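Long-range contacts in chromosome partition protein Smc (Pyrococcus yayanosii, PDB 5XEI), which probably serves in chromosome condensation and partitioning as an ATP-hydrolysing, DNA-binding SMC protein, present here as the head domain with part of the coiled coil: residues G403-A408 and K416-M421; S136-N141 and R160-E165. One frame throughout, in Å; residues are numbered along the deposited sequence.

Both contacts belong to the ABC-type ATPase head of Smc, and their centres lie about 17 Å apart. Along the chain contact 2 comes first and closes before contact 1 opens. Contact 2 joins the loop before strand 142-143 to helix 156-167. Contact 1 joins strands 404-409 and 416-417 in a three-stranded antiparallel sheet. The two meet directly where Leu404 CD2 packs on Ile163 CG1 at 3.6 Å. Helix 321-383 and helix 424-440 each touch both contacts. Helix 156-167 thus connects N-terminal and C-terminal parts of the head, shortly before the chain enters the long helix 170-246 of the coiled coil.

Contact 1 (G403-A408 and K416-M421); sequences GLEIEA and KRIEAM
Arg417 holds Glu405 in a salt bridge on the face of the hairpin that carries Glu407 and Arg417. Its NE and NH2 both donate to one oxygen, with NE to Glu405 OE2 at 2.7 Å and NH2 to Glu405 OE2 at 2.6 Å. The grip is side-on. The carboxylate is turned 58° from the guanidinium plane, and NH2 meets the syn lone pair while NE lies above the carboxylate plane. The extended Glu405 chain, with CG anti to the backbone N (chi1 -156°), carries the acid across to Arg417. Glu419 OE2 adds a charge-only contact to Arg417 NH2 at 3.4 Å, well out of the guanidinium plane. On the same face, Glu407 CG lies against Arg417 CG at 3.4 Å.

The backbones set this register. Ala408 and Lys416 form a hydrogen-bonded antiparallel pair: Ala408 N donates to Lys416 O at 3.0 Å, and Lys416 N to Ala408 O at 3.1 Å. Glu407 and Arg417 form the next, non-hydrogen-bonded pair. Beyond it the chain leaves the strand in a short 3-10 segment, yet Ile418 N still reaches Ile406 O at 3.2 Å.

On the other face Ile406, Ala408, Ile418 and Met421 pack together, and Lys416 lies at their margin, its NZ in a salt bridge with Glu425. Ile418 crosses Ile406 at about a right angle, its CG2 meeting Ile406 CB at 3.4 Å. The methyl groups of Ala408 and Met421 also meet. Phe376 and Phe380 of helix 321-383 pack against Ile406 and Ala408, and Thr429 of helix 424-440 touches Ala408, Ile418 and Met421.

The arrangement is a beta hairpin of strands 404-409 and 416-417, with strand 388-393 completing the sheet. By sequence, the chain after strand 416-417 runs into the ABC signature motif (MSGGE here), which Met421 begins.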
ATOM      1  N   GLY A 403       6.523 -21.318  -0.645  1.00 54.35           N
ATOM      2  CA  GLY A 403       5.354 -22.024  -1.072  1.00 54.45           C
ATOM      3  C   GLY A 403       4.718 -22.768   0.079  1.00 58.39           C
ATOM      4  O   GLY A 403       5.007 -22.529   1.257  1.00 61.26           O
ATOM      5  N   LEU A 404       3.863 -23.712  -0.276  1.00 60.13           N
ATOM      6  CA  LEU A 404       3.136 -24.494   0.714  1.00 58.47           C
ATOM      7  C   LEU A 404       2.763 -25.817   0.057  1.00 58.26           C
ATOM      8  O   LEU A 404       2.002 -25.830  -0.912  1.00 60.27           O
ATOM      9  CB  LEU A 404       1.906 -23.733   1.189  1.00 54.31           C
ATOM     10  CG  LEU A 404       0.818 -24.516   1.919  1.00 60.93           C
ATOM     11  CD1 LEU A 404       1.245 -24.778   3.356  1.00 56.27           C
ATOM     12  CD2 LEU A 404      -0.507 -23.766   1.865  1.00 54.94           C
ATOM     13  N   GLU A 405       3.304 -26.917   0.561  1.00 53.99           N
ATOM     14  CA  GLU A 405       3.063 -28.198  -0.068  1.00 55.69           C
ATOM     15  C   GLU A 405       2.214 -29.081   0.826  1.00 53.56           C
ATOM     16  O   GLU A 405       1.995 -28.786   2.003  1.00 51.15           O
ATOM     17  CB  GLU A 405       4.375 -28.898  -0.397  1.00 61.56           C
ATOM     18  CG  GLU A 405       4.217 -29.895  -1.525  1.00 64.64           C
ATOM     19  CD  GLU A 405       5.499 -30.045  -2.276  1.00 80.91           C
ATOM     20  OE1 GLU A 405       6.393 -29.187  -2.072  1.00 80.54           O
ATOM     21  OE2 GLU A 405       5.616 -31.002  -3.066  1.00 87.97           O
ATOM     22  N   ILE A 406       1.749 -30.183   0.234  1.00 57.74           N
ATOM     23  CA  ILE A 406       0.938 -31.188   0.905  1.00 52.41           C
ATOM     24  C   ILE A 406       1.621 -32.543   0.813  1.00 55.96           C
ATOM     25  O   ILE A 406       2.237 -32.873  -0.209  1.00 54.00           O
ATOM     26  CB  ILE A 406      -0.459 -31.280   0.281  1.00 46.34           C
ATOM     27  CG1 ILE A 406      -1.096 -29.913   0.220  1.00 50.68           C
ATOM     28  CG2 ILE A 406      -1.334 -32.180   1.098  1.00 50.67           C
ATOM     29  CD1 ILE A 406      -2.483 -29.964  -0.353  1.00 48.16           C
ATOM     30  N   GLU A 407       1.489 -33.336   1.880  1.00 52.95           N
ATOM     31  CA  GLU A 407       1.879 -34.738   1.873  1.00 52.88           C
ATOM     32  C   GLU A 407       0.811 -35.559   2.573  1.00 53.27           C
ATOM     33  O   GLU A 407       0.274 -35.138   3.600  1.00 53.29           O
ATOM     34  CB  GLU A 407       3.227 -34.942   2.547  1.00 46.68           C
ATOM     35  CG  GLU A 407       4.341 -34.467   1.676  1.00 52.01           C
ATOM     36  CD  GLU A 407       5.696 -34.629   2.319  1.00 62.09           C
ATOM     37  OE1 GLU A 407       5.763 -35.236   3.415  1.00 64.12           O
ATOM     38  OE2 GLU A 407       6.696 -34.147   1.731  1.00 61.76           O
ATOM     39  N   ALA A 408       0.501 -36.728   2.011  1.00 50.45           N
ATOM     40  CA  ALA A 408      -0.550 -37.588   2.534  1.00 54.54           C
ATOM     41  C   ALA A 408      -0.035 -39.004   2.684  1.00 51.49           C
ATOM     42  O   ALA A 408       0.829 -39.449   1.922  1.00 50.94           O
ATOM     43  CB  ALA A 408      -1.782 -37.611   1.626  1.00 51.28           C
ATOM     44  N   LYS A 416       3.184 -39.733  -0.060  1.00 56.69           N
ATOM     45  CA  LYS A 416       3.389 -39.055  -1.328  1.00 62.72           C
ATOM     46  C   LYS A 416       3.001 -37.589  -1.199  1.00 59.80           C
ATOM     47  O   LYS A 416       2.052 -37.241  -0.488  1.00 56.06           O
ATOM     48  CB  LYS A 416       2.560 -39.687  -2.461  1.00 66.13           C
ATOM     49  CG  LYS A 416       2.060 -41.039  -2.194  1.00 60.14           C
ATOM     50  CD  LYS A 416       1.077 -41.490  -3.243  1.00 63.30           C
ATOM     51  CE  LYS A 416       0.444 -42.731  -2.849  1.00 81.80           C
ATOM     52  NZ  LYS A 416      -0.461 -42.623  -1.725  1.00 77.65           N
ATOM     53  N   ARG A 417       3.725 -36.727  -1.898  1.00 59.04           N
ATOM     54  CA  ARG A 417       3.244 -35.358  -1.971  1.00 60.52           C
ATOM     55  C   ARG A 417       2.172 -35.245  -3.051  1.00 62.19           C
ATOM     56  O   ARG A 417       2.008 -36.138  -3.890  1.00 62.93           O
ATOM     57  CB  ARG A 417       4.394 -34.400  -2.233  1.00 57.83           C
ATOM     58  CG  ARG A 417       5.632 -34.736  -1.428  1.00 65.43           C
ATOM     59  CD  ARG A 417       6.861 -34.702  -2.300  1.00 67.72           C
ATOM     60  NE  ARG A 417       6.880 -33.412  -2.935  1.00 79.89           N
ATOM     61  CZ  ARG A 417       7.412 -33.195  -4.126  1.00 87.00           C
ATOM     62  NH1 ARG A 417       7.963 -34.207  -4.794  1.00 87.40           N
ATOM     63  NH2 ARG A 417       7.381 -31.977  -4.659  1.00 85.75           N
ATOM     64  N   ILE A 418       1.430 -34.129  -3.015  1.00 60.99           N
ATOM     65  CA  ILE A 418       0.275 -33.979  -3.901  1.00 63.76           C
ATOM     66  C   ILE A 418       0.665 -34.092  -5.360  1.00 60.88           C
ATOM     67  O   ILE A 418      -0.138 -34.541  -6.178  1.00 62.63           O
ATOM     68  CB  ILE A 418      -0.498 -32.668  -3.631  1.00 57.90           C
ATOM     69  CG1 ILE A 418       0.457 -31.475  -3.416  1.00 65.64           C
ATOM     70  CG2 ILE A 418      -1.583 -32.889  -2.545  1.00 60.57           C
ATOM     71  CD1 ILE A 418       1.198 -30.983  -4.636  1.00 72.18           C
ATOM     72  N   GLU A 419       1.888 -33.686  -5.715  1.00 65.49           N
ATOM     73  CA  GLU A 419       2.386 -33.859  -7.079  1.00 67.66           C
ATOM     74  C   GLU A 419       2.077 -35.247  -7.630  1.00 69.07           C
ATOM     75  O   GLU A 419       1.624 -35.392  -8.773  1.00 69.08           O
ATOM     76  CB  GLU A 419       3.896 -33.634  -7.107  1.00 70.81           C
ATOM     77  CG  GLU A 419       4.322 -32.221  -7.348  1.00 75.38           C
ATOM     78  CD  GLU A 419       3.708 -31.270  -6.357  1.00 82.59           C
ATOM     79  OE1 GLU A 419       2.788 -30.522  -6.766  1.00 81.26           O
ATOM     80  OE2 GLU A 419       4.118 -31.295  -5.170  1.00 76.50           O
ATOM     81  N   ALA A 420       2.306 -36.278  -6.828  1.00 65.76           N
ATOM     82  CA  ALA A 420       2.246 -37.645  -7.308  1.00 70.80           C
ATOM     83  C   ALA A 420       0.936 -38.335  -6.973  1.00 70.26           C
ATOM     84  O   ALA A 420       0.889 -39.568  -6.988  1.00 76.45           O
ATOM     85  CB  ALA A 420       3.419 -38.443  -6.743  1.00 70.14           C
ATOM     86  N   MET A 421      -0.121 -37.588  -6.648  1.00 65.25           N
ATOM     87  CA  MET A 421      -1.417 -38.229  -6.455  1.00 68.77           C
ATOM     88  C   MET A 421      -2.022 -38.554  -7.804  1.00 74.08           C
ATOM     89  O   MET A 421      -1.873 -37.789  -8.764  1.00 76.07           O
ATOM     90  CB  MET A 421      -2.397 -37.360  -5.676  1.00 67.37           C
ATOM     91  CG  MET A 421      -1.770 -36.499  -4.646  1.00 71.01           C
ATOM     92  SD  MET A 421      -1.379 -37.387  -3.154  1.00 72.36           S
ATOM     93  CE  MET A 421      -2.935 -37.291  -2.323  1.00 60.19           C
TER

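Contact 2 (S136-N141 and R160-E165); sequences SPEGYN and RQLIDE
Gln161 opens the contact from helix 156-167, with its CB 3.6 Å from Glu138 OE1.

Leu162, one turn before Glu165, is the main apolar anchor. CG stands anti to the backbone N (chi1 177°), which sends the CD1 methyl across to the loop. There CD1 lies 3.3 Å from Pro137 O and 3.4 Å from Tyr140 CB. It also meets the aliphatic part of Glu138, at 4.0 Å from Glu138 CG. The tyrosine ring itself is approached obliquely. Tyr140 is held from beyond the contact: its OH is hydrogen-bonded to Tyr446 OH, and Ile434 and Ile437 of helix 424-440 pack against its side chain.

Glu165 reaches the loop with an extended side chain. Its OE2 lies against Pro137 CB at 3.4 Å, while Glu165 OE1 comes 2.8 Å from Glu138 OE1. The two carboxylate planes are only 21° apart.

The loop runs on into strand 142-143, at the edge of the mixed ATPase sheet, so Leu162 ties the helix to the loop that leads into that edge strand. At the margin, two acids face each other without a hydrogen bond. Such a pair would be expected to repel if both were charged, and at 2.6 Å resolution their exact spacing is uncertain. What attraction there is comes mainly from Leu162 CD1 against Tyr140 and the aliphatic part of Glu138, not from an ionic bond.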
ATOM      1  N   SER A 136     -15.849 -17.054  -4.189  1.00 65.98           N
ATOM      2  CA  SER A 136     -14.877 -17.792  -4.992  1.00 68.86           C
ATOM      3  C   SER A 136     -13.454 -17.237  -4.859  1.00 67.22           C
ATOM      4  O   SER A 136     -12.932 -16.636  -5.811  1.00 76.90           O
ATOM      5  CB  SER A 136     -15.343 -17.822  -6.457  1.00 64.01           C
ATOM      6  OG  SER A 136     -14.268 -18.010  -7.374  1.00 74.41           O
ATOM      7  N   PRO A 137     -12.791 -17.410  -3.677  1.00 62.13           N
ATOM      8  CA  PRO A 137     -11.356 -17.064  -3.553  1.00 67.83           C
ATOM      9  C   PRO A 137     -10.445 -17.985  -4.357  1.00 62.54           C
ATOM     10  O   PRO A 137     -10.295 -19.170  -4.030  1.00 54.08           O
ATOM     11  CB  PRO A 137     -11.074 -17.203  -2.045  1.00 62.10           C
ATOM     12  CG  PRO A 137     -12.438 -17.236  -1.375  1.00 62.97           C
ATOM     13  CD  PRO A 137     -13.387 -17.816  -2.388  1.00 58.46           C
ATOM     14  N   GLU A 138      -9.819 -17.450  -5.405  1.00 64.77           N
ATOM     15  CA  GLU A 138      -9.109 -18.250  -6.405  1.00 66.76           C
ATOM     16  C   GLU A 138      -9.996 -19.346  -7.002  1.00 65.91           C
ATOM     17  O   GLU A 138      -9.492 -20.314  -7.576  1.00 74.93           O
ATOM     18  CB  GLU A 138      -7.833 -18.863  -5.819  1.00 66.44           C
ATOM     19  CG  GLU A 138      -7.068 -17.887  -4.935  1.00 73.04           C
ATOM     20  CD  GLU A 138      -5.737 -17.444  -5.515  1.00 73.82           C
ATOM     21  OE1 GLU A 138      -4.991 -16.754  -4.785  1.00 74.30           O
ATOM     22  OE2 GLU A 138      -5.436 -17.784  -6.681  1.00 80.59           O
ATOM     23  N   GLY A 139     -11.314 -19.212  -6.881  1.00 60.39           N
ATOM     24  CA  GLY A 139     -12.197 -20.264  -7.323  1.00 55.46           C
ATOM     25  C   GLY A 139     -12.021 -21.590  -6.618  1.00 48.52           C
ATOM     26  O   GLY A 139     -12.436 -22.616  -7.166  1.00 49.46           O
ATOM     27  N   TYR A 140     -11.430 -21.606  -5.412  1.00 49.01           N
ATOM     28  CA  TYR A 140     -11.260 -22.879  -4.700  1.00 43.59           C
ATOM     29  C   TYR A 140     -12.598 -23.558  -4.440  1.00 40.53           C
ATOM     30  O   TYR A 140     -12.675 -24.789  -4.466  1.00 45.03           O
ATOM     31  CB  TYR A 140     -10.495 -22.688  -3.376  1.00 47.22           C
ATOM     32  CG  TYR A 140     -11.349 -22.517  -2.103  1.00 44.94           C
ATOM     33  CD1 TYR A 140     -11.759 -21.263  -1.676  1.00 42.72           C
ATOM     34  CD2 TYR A 140     -11.711 -23.611  -1.321  1.00 39.39           C
ATOM     35  CE1 TYR A 140     -12.528 -21.108  -0.531  1.00 44.05           C
ATOM     36  CE2 TYR A 140     -12.480 -23.461  -0.170  1.00 34.65           C
ATOM     37  CZ  TYR A 140     -12.883 -22.213   0.214  1.00 40.37           C
ATOM     38  OH  TYR A 140     -13.648 -22.055   1.346  1.00 40.21           O
ATOM     39  N   ASN A 141     -13.658 -22.781  -4.195  1.00 41.07           N
ATOM     40  CA  ASN A 141     -14.984 -23.319  -3.908  1.00 44.22           C
ATOM     41  C   ASN A 141     -15.770 -23.703  -5.164  1.00 45.61           C
ATOM     42  O   ASN A 141     -16.870 -24.260  -5.033  1.00 42.00           O
ATOM     43  CB  ASN A 141     -15.798 -22.301  -3.094  1.00 43.18           C
ATOM     44  CG  ASN A 141     -15.916 -20.970  -3.808  1.00 46.86           C
ATOM     45  OD1 ASN A 141     -14.993 -20.577  -4.506  1.00 48.00           O
ATOM     46  ND2 ASN A 141     -17.056 -20.299  -3.677  1.00 36.99           N
ATOM     47  N   ARG A 160       0.092 -21.131  -1.571  1.00 66.15           N
ATOM     48  CA  ARG A 160       0.109 -20.233  -0.414  1.00 60.20           C
ATOM     49  C   ARG A 160      -0.883 -19.094  -0.554  1.00 57.80           C
ATOM     50  O   ARG A 160      -1.603 -18.769   0.399  1.00 56.09           O
ATOM     51  CB  ARG A 160       1.511 -19.654  -0.220  1.00 60.42           C
ATOM     52  CG  ARG A 160       1.630 -18.655   0.935  1.00 58.35           C
ATOM     53  CD  ARG A 160       3.053 -18.164   1.069  1.00 62.25           C
ATOM     54  NE  ARG A 160       3.485 -17.362  -0.081  1.00 61.89           N
ATOM     55  CZ  ARG A 160       2.853 -16.276  -0.523  1.00 65.59           C
ATOM     56  NH1 ARG A 160       1.767 -15.818   0.095  1.00 56.74           N
ATOM     57  NH2 ARG A 160       3.311 -15.624  -1.587  1.00 74.72           N
ATOM     58  N   GLN A 161      -0.904 -18.456  -1.729  1.00 53.03           N
ATOM     59  CA  GLN A 161      -1.655 -17.223  -1.939  1.00 52.29           C
ATOM     60  C   GLN A 161      -3.100 -17.327  -1.487  1.00 54.06           C
ATOM     61  O   GLN A 161      -3.672 -16.353  -0.989  1.00 50.61           O
ATOM     62  CB  GLN A 161      -1.613 -16.847  -3.411  1.00 51.23           C
ATOM     63  CG  GLN A 161      -0.240 -16.486  -3.890  1.00 77.13           C
ATOM     64  CD  GLN A 161       0.738 -17.636  -3.807  1.00 94.88           C
ATOM     65  OE1 GLN A 161       0.384 -18.731  -3.357  1.00103.35           O
ATOM     66  NE2 GLN A 161       1.995 -17.381  -4.182  1.00 82.30           N
ATOM     67  N   LEU A 162      -3.716 -18.492  -1.663  1.00 53.01           N
ATOM     68  CA  LEU A 162      -5.073 -18.640  -1.170  1.00 51.80           C
ATOM     69  C   LEU A 162      -5.114 -18.597   0.353  1.00 44.77           C
ATOM     70  O   LEU A 162      -6.065 -18.061   0.933  1.00 41.01           O
ATOM     71  CB  LEU A 162      -5.695 -19.927  -1.700  1.00 50.20           C
ATOM     72  CG  LEU A 162      -7.090 -20.133  -1.128  1.00 47.95           C
ATOM     73  CD1 LEU A 162      -7.989 -20.667  -2.173  1.00 57.02           C
ATOM     74  CD2 LEU A 162      -7.037 -21.110   0.010  1.00 59.16           C
ATOM     75  N   ILE A 163      -4.102 -19.149   1.022  1.00 47.08           N
ATOM     76  CA  ILE A 163      -4.048 -19.011   2.479  1.00 49.39           C
ATOM     77  C   ILE A 163      -3.947 -17.538   2.882  1.00 45.08           C
ATOM     78  O   ILE A 163      -4.572 -17.118   3.868  1.00 41.63           O
ATOM     79  CB  ILE A 163      -2.904 -19.858   3.077  1.00 44.53           C
ATOM     80  CG1 ILE A 163      -3.072 -21.320   2.682  1.00 50.64           C
ATOM     81  CG2 ILE A 163      -2.940 -19.815   4.597  1.00 42.94           C
ATOM     82  CD1 ILE A 163      -4.388 -21.924   3.146  1.00 40.99           C
ATOM     83  N   ASP A 164      -3.180 -16.723   2.129  1.00 41.17           N
ATOM     84  CA  ASP A 164      -3.128 -15.282   2.414  1.00 43.51           C
ATOM     85  C   ASP A 164      -4.517 -14.669   2.424  1.00 44.12           C
ATOM     86  O   ASP A 164      -4.920 -14.007   3.393  1.00 45.74           O
ATOM     87  CB  ASP A 164      -2.270 -14.513   1.399  1.00 48.77           C
ATOM     88  CG  ASP A 164      -0.829 -15.005   1.326  1.00 57.55           C
ATOM     89  OD1 ASP A 164      -0.327 -15.552   2.331  1.00 65.71           O
ATOM     90  OD2 ASP A 164      -0.174 -14.807   0.272  1.00 59.03           O
ATOM     91  N   GLU A 165      -5.247 -14.851   1.323  1.00 43.32           N
ATOM     92  CA  GLU A 165      -6.644 -14.438   1.261  1.00 42.95           C
ATOM     93  C   GLU A 165      -7.430 -14.887   2.495  1.00 44.80           C
ATOM     94  O   GLU A 165      -8.035 -14.065   3.196  1.00 42.19           O
ATOM     95  CB  GLU A 165      -7.257 -14.989  -0.021  1.00 46.92           C
ATOM     96  CG  GLU A 165      -6.662 -14.357  -1.283  1.00 60.50           C
ATOM     97  CD  GLU A 165      -7.424 -14.723  -2.546  1.00 68.14           C
ATOM     98  OE1 GLU A 165      -6.782 -14.885  -3.610  1.00 71.40           O
ATOM     99  OE2 GLU A 165      -8.663 -14.862  -2.457  1.00 72.22           O
TER